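Local coordinates for protein glucosamine-6-phosphate deaminase (Bacillus subtilis, PDB 2BKX) that is an alpha/beta enzyme of Rossmann-like fold that binds fructose-6-phosphate in a pocket built largely from loops, at residues A[16-21]-A[48-53]; A[146-151]-A[219-224]. All blocks are in the same frame, centred on the assembly; numbering follows the deposited sequence.

Contact 1 (A[16-21]-A[48-53]); sequences AARITA and IRLHQT
Leu-50 meets Ala-17, Arg-18 and Ala-21 with the two methyls at its tip. The side chain leaves its helix at CB, already directed at segment 16-21. CG lies anti to the carbonyl carbon (chi1 -65°), and the branch then opens toward two different partners. CD1 goes to the helix surface. It lies 4.1 Å from CB of Ala-21 and, more loosely, 4.3 Å from O of Ala-17. CD2 turns to Arg-18 and comes within 3.9 Å of its NH2.

The segments belong to helices 9-26 and 41-53. Helix 41-53 is the beta-alpha-beta crossover between the paired parallel strands 31-34 and 62-69. Helix 9-26 links strand 2-6 to strand 31-34, which are not adjacent in the sheet. The axes of the two short segments come no nearer than 10.8 Å and cross at -65°. Ala-17 and Ala-21 point at helix 41-53 with their small side chains, and Ala-17 also packs on Gln-46 and Leu-47.

Arg-18 is bent at chi2 and chi3, and its side chain crosses that of Leu-50 at about a right angle. CD1 sits over one face of the guanidinium, offset toward its rim. The charge has its own partner, because NH2 forms a salt bridge with Glu-54, just past the end of helix 41-53.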
ATOM      1  N   ALA A  16      -5.478   9.484   8.272  1.00  5.63           N
ATOM      2  CA  ALA A  16      -5.428   8.132   7.709  1.00  5.58           C
ATOM      3  C   ALA A  16      -5.730   7.089   8.760  1.00  5.72           C
ATOM      4  O   ALA A  16      -6.428   6.111   8.503  1.00  6.03           O
ATOM      5  CB  ALA A  16      -4.047   7.902   7.074  1.00  5.16           C
ATOM      6  N   ALA A  17      -5.148   7.248   9.942  1.00  5.17           N
ATOM      7  CA  ALA A  17      -5.404   6.299  11.007  1.00  4.72           C
ATOM      8  C   ALA A  17      -6.872   6.316  11.409  1.00  5.32           C
ATOM      9  O   ALA A  17      -7.464   5.265  11.659  1.00  5.58           O
ATOM     10  CB  ALA A  17      -4.502   6.576  12.174  1.00  5.38           C
ATOM     11  N   ARG A  18      -7.455   7.500  11.434  1.00  5.40           N
ATOM     12  CA  ARG A  18      -8.872   7.608  11.796  1.00  5.41           C
ATOM     13  C   ARG A  18      -9.778   6.907  10.779  1.00  5.35           C
ATOM     14  O   ARG A  18     -10.720   6.166  11.149  1.00  6.48           O
ATOM     15  CB  ARG A  18      -9.242   9.083  11.977  1.00  5.74           C
ATOM     16  CG  ARG A  18     -10.715   9.341  12.297  1.00  7.25           C
ATOM     17  CD  ARG A  18     -11.157   8.673  13.574  1.00  8.60           C
ATOM     18  NE  ARG A  18     -10.405   9.208  14.698  1.00 10.55           N
ATOM     19  CZ  ARG A  18     -10.325   8.655  15.891  1.00 10.56           C
ATOM     20  NH1 ARG A  18     -10.918   7.501  16.133  1.00 10.51           N
ATOM     21  NH2 ARG A  18      -9.607   9.252  16.831  1.00 12.04           N
ATOM     22  N   ILE A  19      -9.507   7.109   9.487  1.00  5.84           N
ATOM     23  CA  ILE A  19     -10.291   6.463   8.430  1.00  6.69           C
ATOM     24  C   ILE A  19     -10.155   4.941   8.509  1.00  6.30           C
ATOM     25  O   ILE A  19     -11.154   4.195   8.392  1.00  6.66           O
ATOM     26  CB  ILE A  19      -9.890   6.947   7.043  1.00  7.49           C
ATOM     27  CG1 ILE A  19     -10.293   8.426   6.845  1.00  8.42           C
ATOM     28  CG2 ILE A  19     -10.463   6.055   5.952  1.00  8.07           C
ATOM     29  CD1 ILE A  19      -9.645   9.128   5.668  1.00  9.44           C
ATOM     30  N   THR A  20      -8.934   4.469   8.774  1.00  6.30           N
ATOM     31  CA  THR A  20      -8.709   3.036   8.898  1.00  5.86           C
ATOM     32  C   THR A  20      -9.446   2.499  10.145  1.00  6.31           C
ATOM     33  O   THR A  20     -10.063   1.448  10.117  1.00  6.52           O
ATOM     34  CB  THR A  20      -7.200   2.733   8.955  1.00  7.01           C
ATOM     35  OG1 THR A  20      -6.576   3.322   7.814  1.00  8.43           O
ATOM     36  CG2 THR A  20      -6.923   1.253   8.924  1.00  7.85           C
ATOM     37  N   ALA A  21      -9.315   3.215  11.264  1.00  5.33           N
ATOM     38  CA  ALA A  21     -10.036   2.845  12.480  1.00  6.50           C
ATOM     39  C   ALA A  21     -11.542   2.787  12.259  1.00  6.06           C
ATOM     40  O   ALA A  21     -12.226   1.896  12.754  1.00  6.94           O
ATOM     41  CB  ALA A  21      -9.731   3.797  13.584  1.00  6.13           C
ATOM     42  N   ILE A  48      -1.601   2.322  16.327  1.00  9.05           N
ATOM     43  CA  ILE A  48      -1.144   1.712  17.560  1.00  9.97           C
ATOM     44  C   ILE A  48      -1.483   2.617  18.741  1.00  9.25           C
ATOM     45  O   ILE A  48      -1.906   2.136  19.785  1.00 11.32           O
ATOM     46  CB  ILE A  48       0.353   1.375  17.500  1.00  8.98           C
ATOM     47  CG1 ILE A  48       0.587   0.294  16.455  1.00 11.37           C
ATOM     48  CG2 ILE A  48       0.863   0.912  18.868  1.00 11.52           C
ATOM     49  CD1 ILE A  48       2.047   0.212  16.067  1.00 11.41           C
ATOM     50  N   ARG A  49      -1.329   3.921  18.587  1.00  9.58           N
ATOM     51  CA  ARG A  49      -1.722   4.819  19.651  1.00 11.21           C
ATOM     52  C   ARG A  49      -3.189   4.676  19.977  1.00 10.58           C
ATOM     53  O   ARG A  49      -3.542   4.670  21.158  1.00 10.60           O
ATOM     54  CB  ARG A  49      -1.413   6.229  19.209  1.00 13.20           C
ATOM     55  CG  ARG A  49      -0.041   6.659  19.591  1.00 21.40           C
ATOM     56  CD  ARG A  49      -0.039   7.246  21.017  1.00 29.14           C
ATOM     57  NE  ARG A  49       1.234   7.891  21.276  1.00 32.72           N
ATOM     58  CZ  ARG A  49       2.304   7.291  21.781  1.00 35.03           C
ATOM     59  NH1 ARG A  49       2.272   6.003  22.129  1.00 36.38           N
ATOM     60  NH2 ARG A  49       3.419   7.988  21.943  1.00 35.26           N
ATOM     61  N   LEU A  50      -4.048   4.619  18.958  1.00  9.39           N
ATOM     62  CA  LEU A  50      -5.498   4.502  19.178  1.00  9.30           C
ATOM     63  C   LEU A  50      -5.845   3.198  19.901  1.00 10.39           C
ATOM     64  O   LEU A  50      -6.821   3.108  20.662  1.00  9.87           O
ATOM     65  CB  LEU A  50      -6.263   4.606  17.862  1.00  9.60           C
ATOM     66  CG  LEU A  50      -6.192   5.929  17.122  1.00  9.19           C
ATOM     67  CD1 LEU A  50      -6.995   5.826  15.853  1.00  9.26           C
ATOM     68  CD2 LEU A  50      -6.619   7.091  17.996  1.00  9.09           C
ATOM     69  N   HIS A  51      -5.022   2.187  19.680  1.00 12.32           N
ATOM     70  CA  HIS A  51      -5.144   0.918  20.412  1.00 13.44           C
ATOM     71  C   HIS A  51      -5.104   1.187  21.922  1.00 14.61           C
ATOM     72  O   HIS A  51      -5.865   0.560  22.701  1.00 15.31           O
ATOM     73  CB  HIS A  51      -3.982  -0.010  19.934  1.00 13.18           C
ATOM     74  CG  HIS A  51      -4.031  -1.422  20.437  1.00 15.02           C
ATOM     75  ND1 HIS A  51      -5.163  -2.207  20.400  1.00 16.49           N
ATOM     76  CD2 HIS A  51      -3.042  -2.207  20.931  1.00 16.47           C
ATOM     77  CE1 HIS A  51      -4.865  -3.409  20.867  1.00 17.06           C
ATOM     78  NE2 HIS A  51      -3.593  -3.429  21.203  1.00 17.47           N
ATOM     79  N   GLN A  52      -4.254   2.128  22.339  1.00 15.69           N
ATOM     80  CA  GLN A  52      -4.175   2.587  23.727  1.00 17.62           C
ATOM     81  C   GLN A  52      -5.217   3.635  24.108  1.00 16.51           C
ATOM     82  O   GLN A  52      -5.986   3.453  25.068  1.00 18.20           O
ATOM     83  CB  GLN A  52      -2.789   3.212  24.020  1.00 19.46           C
ATOM     84  CG  GLN A  52      -1.570   2.403  23.602  1.00 24.47           C
ATOM     85  CD  GLN A  52      -0.330   3.249  23.109  1.00 24.68           C
ATOM     86  OE1 GLN A  52       0.474   2.748  22.322  1.00 30.40           O
ATOM     87  NE2 GLN A  52      -0.192   4.516  23.578  1.00 30.37           N
ATOM     88  N   THR A  53      -5.233   4.759  23.405  1.00 14.45           N
ATOM     89  CA  THR A  53      -6.010   5.902  23.829  1.00 14.45           C
ATOM     90  C   THR A  53      -7.515   5.660  23.660  1.00 14.90           C
ATOM     91  O   THR A  53      -8.298   6.306  24.363  1.00 15.62           O
ATOM     92  CB  THR A  53      -5.622   7.154  23.090  1.00 15.11           C
ATOM     93  OG1 THR A  53      -5.782   6.911  21.711  1.00 14.45           O
ATOM     94  CG2 THR A  53      -4.168   7.549  23.369  1.00 14.29           C
TER

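Contact 2 (A[146-151]-A[219-224])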
ATOM      1  N   THR A 146       1.462  -1.114 -17.065  1.00  8.44           N
ATOM      2  CA  THR A 146       0.726  -2.248 -16.577  1.00  7.59           C
ATOM      3  C   THR A 146      -0.745  -2.094 -16.967  1.00  6.98           C
ATOM      4  O   THR A 146      -1.344  -1.036 -16.803  1.00  7.76           O
ATOM      5  CB  THR A 146       0.855  -2.340 -15.035  1.00  7.39           C
ATOM      6  OG1 THR A 146       2.229  -2.488 -14.663  1.00  8.53           O
ATOM      7  CG2 THR A 146       0.116  -3.525 -14.441  1.00  7.80           C
ATOM      8  N   SER A 147      -1.330  -3.165 -17.462  1.00  8.26           N
ATOM      9  CA  SER A 147      -2.762  -3.184 -17.721  1.00  8.37           C
ATOM     10  C   SER A 147      -3.601  -2.895 -16.484  1.00  6.63           C
ATOM     11  O   SER A 147      -3.319  -3.411 -15.380  1.00  6.64           O
ATOM     12  CB  SER A 147      -3.183  -4.572 -18.203  1.00  9.35           C
ATOM     13  OG  SER A 147      -4.585  -4.645 -18.404  1.00 10.27           O
ATOM     14  N   PHE A 148      -4.670  -2.110 -16.657  1.00  6.56           N
ATOM     15  CA  PHE A 148      -5.633  -1.896 -15.603  1.00  6.82           C
ATOM     16  C   PHE A 148      -6.390  -3.175 -15.232  1.00  6.26           C
ATOM     17  O   PHE A 148      -7.059  -3.216 -14.204  1.00  7.51           O
ATOM     18  CB  PHE A 148      -6.595  -0.766 -15.954  1.00  6.96           C
ATOM     19  CG  PHE A 148      -5.975   0.611 -15.956  1.00  8.54           C
ATOM     20  CD1 PHE A 148      -4.635   0.858 -15.718  1.00 10.05           C
ATOM     21  CD2 PHE A 148      -6.788   1.694 -16.230  1.00  8.90           C
ATOM     22  CE1 PHE A 148      -4.147   2.146 -15.714  1.00  9.40           C
ATOM     23  CE2 PHE A 148      -6.267   2.992 -16.240  1.00 10.17           C
ATOM     24  CZ  PHE A 148      -4.979   3.196 -15.984  1.00  9.55           C
ATOM     25  N   LYS A 149      -6.329  -4.212 -16.078  1.00  6.28           N
ATOM     26  CA  LYS A 149      -6.933  -5.500 -15.772  1.00  6.33           C
ATOM     27  C   LYS A 149      -5.984  -6.449 -15.030  1.00  5.85           C
ATOM     28  O   LYS A 149      -6.346  -7.596 -14.716  1.00  6.08           O
ATOM     29  CB  LYS A 149      -7.431  -6.184 -17.050  1.00  6.96           C
ATOM     30  CG  LYS A 149      -8.503  -5.392 -17.742  1.00  9.71           C
ATOM     31  CD  LYS A 149      -9.095  -6.107 -18.956  1.00  9.04           C
ATOM     32  CE  LYS A 149     -10.140  -5.214 -19.633  1.00 12.97           C
ATOM     33  NZ  LYS A 149     -11.003  -5.945 -20.590  1.00 16.19           N
ATOM     34  N   SER A 150      -4.766  -5.994 -14.726  1.00  6.00           N
ATOM     35  CA  SER A 150      -3.791  -6.864 -14.100  1.00  6.24           C
ATOM     36  C   SER A 150      -4.250  -7.387 -12.750  1.00  5.67           C
ATOM     37  O   SER A 150      -4.957  -6.701 -12.002  1.00  6.69           O
ATOM     38  CB  SER A 150      -2.472  -6.117 -13.940  1.00  5.78           C
ATOM     39  OG  SER A 150      -2.583  -4.927 -13.207  1.00  6.75           O
ATOM     40  N   ARG A 151      -3.810  -8.612 -12.462  1.00  6.24           N
ATOM     41  CA  ARG A 151      -4.056  -9.305 -11.201  1.00  6.39           C
ATOM     42  C   ARG A 151      -2.707  -9.514 -10.499  1.00  6.23           C
ATOM     43  O   ARG A 151      -1.694  -8.999 -10.976  1.00  7.65           O
ATOM     44  CB  ARG A 151      -4.781 -10.619 -11.483  1.00  7.81           C
ATOM     45  CG  ARG A 151      -6.184 -10.401 -12.028  1.00 10.49           C
ATOM     46  CD  ARG A 151      -7.165 -10.057 -10.948  1.00 13.32           C
ATOM     47  NE  ARG A 151      -8.522  -9.901 -11.486  1.00 15.38           N
ATOM     48  CZ  ARG A 151      -9.569  -9.716 -10.743  1.00 15.92           C
ATOM     49  NH1 ARG A 151     -10.771  -9.563 -11.317  1.00 18.70           N
ATOM     50  NH2 ARG A 151      -9.430  -9.622  -9.435  1.00 18.61           N
ATOM     51  N   PRO A 219       0.141   4.640 -13.627  1.00  6.84           N
ATOM     52  CA  PRO A 219      -0.737   3.637 -13.026  1.00  7.00           C
ATOM     53  C   PRO A 219      -1.795   4.177 -12.073  1.00  6.72           C
ATOM     54  O   PRO A 219      -2.931   3.723 -12.078  1.00  6.84           O
ATOM     55  CB  PRO A 219       0.255   2.670 -12.346  1.00  6.84           C
ATOM     56  CG  PRO A 219       1.492   2.772 -13.186  1.00  7.21           C
ATOM     57  CD  PRO A 219       1.552   4.176 -13.659  1.00  6.78           C
ATOM     58  N   ALA A 220      -1.424   5.159 -11.260  1.00  6.30           N
ATOM     59  CA  ALA A 220      -2.355   5.690 -10.267  1.00  6.30           C
ATOM     60  C   ALA A 220      -3.600   6.332 -10.930  1.00  6.80           C
ATOM     61  O   ALA A 220      -4.606   6.544 -10.279  1.00  6.33           O
ATOM     62  CB  ALA A 220      -1.678   6.708  -9.383  1.00  6.65           C
ATOM     63  N   SER A 221      -3.503   6.669 -12.208  1.00  6.50           N
ATOM     64  CA  SER A 221      -4.636   7.236 -12.918  1.00  7.07           C
ATOM     65  C   SER A 221      -5.803   6.280 -13.025  1.00  7.03           C
ATOM     66  O   SER A 221      -6.935   6.720 -13.235  1.00  7.65           O
ATOM     67  CB  SER A 221      -4.224   7.729 -14.312  1.00  7.43           C
ATOM     68  OG  SER A 221      -4.033   6.696 -15.235  1.00  7.43           O
ATOM     69  N   ALA A 222      -5.564   4.976 -12.847  1.00  6.96           N
ATOM     70  CA  ALA A 222      -6.644   4.014 -12.760  1.00  7.21           C
ATOM     71  C   ALA A 222      -7.635   4.374 -11.656  1.00  6.27           C
ATOM     72  O   ALA A 222      -8.813   4.011 -11.682  1.00  6.73           O
ATOM     73  CB  ALA A 222      -6.098   2.624 -12.517  1.00  7.21           C
ATOM     74  N   LEU A 223      -7.166   5.063 -10.631  1.00  6.28           N
ATOM     75  CA  LEU A 223      -8.026   5.415  -9.509  1.00  5.93           C
ATOM     76  C   LEU A 223      -9.136   6.391  -9.889  1.00  6.44           C
ATOM     77  O   LEU A 223     -10.122   6.520  -9.163  1.00  6.77           O
ATOM     78  CB  LEU A 223      -7.176   6.023  -8.397  1.00  6.96           C
ATOM     79  CG  LEU A 223      -6.137   5.056  -7.801  1.00  7.84           C
ATOM     80  CD1 LEU A 223      -5.309   5.752  -6.755  1.00  8.86           C
ATOM     81  CD2 LEU A 223      -6.756   3.767  -7.244  1.00  9.09           C
ATOM     82  N   HIS A 224      -9.009   7.084 -11.011  1.00  6.61           N
ATOM     83  CA  HIS A 224     -10.106   7.919 -11.501  1.00  6.99           C
ATOM     84  C   HIS A 224     -11.323   7.068 -11.901  1.00  6.62           C
ATOM     85  O   HIS A 224     -12.428   7.619 -12.056  1.00  8.39           O
ATOM     86  CB  HIS A 224      -9.686   8.759 -12.689  1.00  7.66           C
ATOM     87  CG  HIS A 224      -8.659   9.788 -12.369  1.00  8.49           C
ATOM     88  ND1 HIS A 224      -8.918  10.851 -11.552  1.00 11.14           N
ATOM     89  CD2 HIS A 224      -7.370   9.921 -12.766  1.00  8.88           C
ATOM     90  CE1 HIS A 224      -7.828  11.592 -11.438  1.00 12.21           C
ATOM     91  NE2 HIS A 224      -6.874  11.049 -12.162  1.00 10.31           N
TER
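Phe-148 lays one face of its ring on the methyl of Ala-222. This is a CH-pi contact: CB of Ala-222 is 3.6 Å from the centroid of the Phe-148 ring and only 7° off its normal. The methyl is therefore nearly equidistant from all six ring carbons. The backbone follows on the same face, with CA of Ala-222 3.6 Å from CE2 of Phe-148. At the ring edge, near its plane, OG of Ser-221 lies 3.7 Å from CZ of Phe-148. No hydrogen bond crosses between the segments.

Segment 219-224 is 3-10 helical and lies in the loop before strand 229-234. N of Ala-222 bonds to O of Pro-219 (3.0 Å), within the 3-10 backbone that carries the alanine under the ring. OG of Ser-221 is hydrogen-bonded to O of Phe-218 and to N of Ser-215.

On the other side, Phe-148 is the second residue of a type I beta turn from Ser-147 to Ser-150. OG of Ser-147 accepts from N of Lys-149 at 2.9 Å (154° at the hydrogen), which makes an ST turn. O of Ser-147 takes two bonds from Ser-150, one from N and one from OG, the latter at 2.7 Å. The same OG is bonded to N of Ile-184, tying the turn to helix 184-188. The side chain of Ile-184 touches both Phe-148 and Ala-222. Farther out, Ala-220 packs on Ile-133 of the ligand pocket, and the side chain of Pro-219 is about 9 Å from the bound fructose-6-phosphate.

In the fold
Contacts 1 and 2 lie on opposite sides of the chain's centre. Their own centres are 29 Å apart, and they share no helix, strand or loop. Contact 1 joins two helices that follow each other early in the chain, and it is only partly buried. It mixes methyl packing with a guanidinium whose charge is met just beyond the segments. Contact 2 is buried and joins two loops that are 68 residues apart in sequence. Its chemistry is a ring face on a methyl, with the serine hydroxyls bonded within their own segments or to neighbouring residues. Contact 2 also lies near the ligand pocket, while contact 1 belongs to the helical layer outside the sheet.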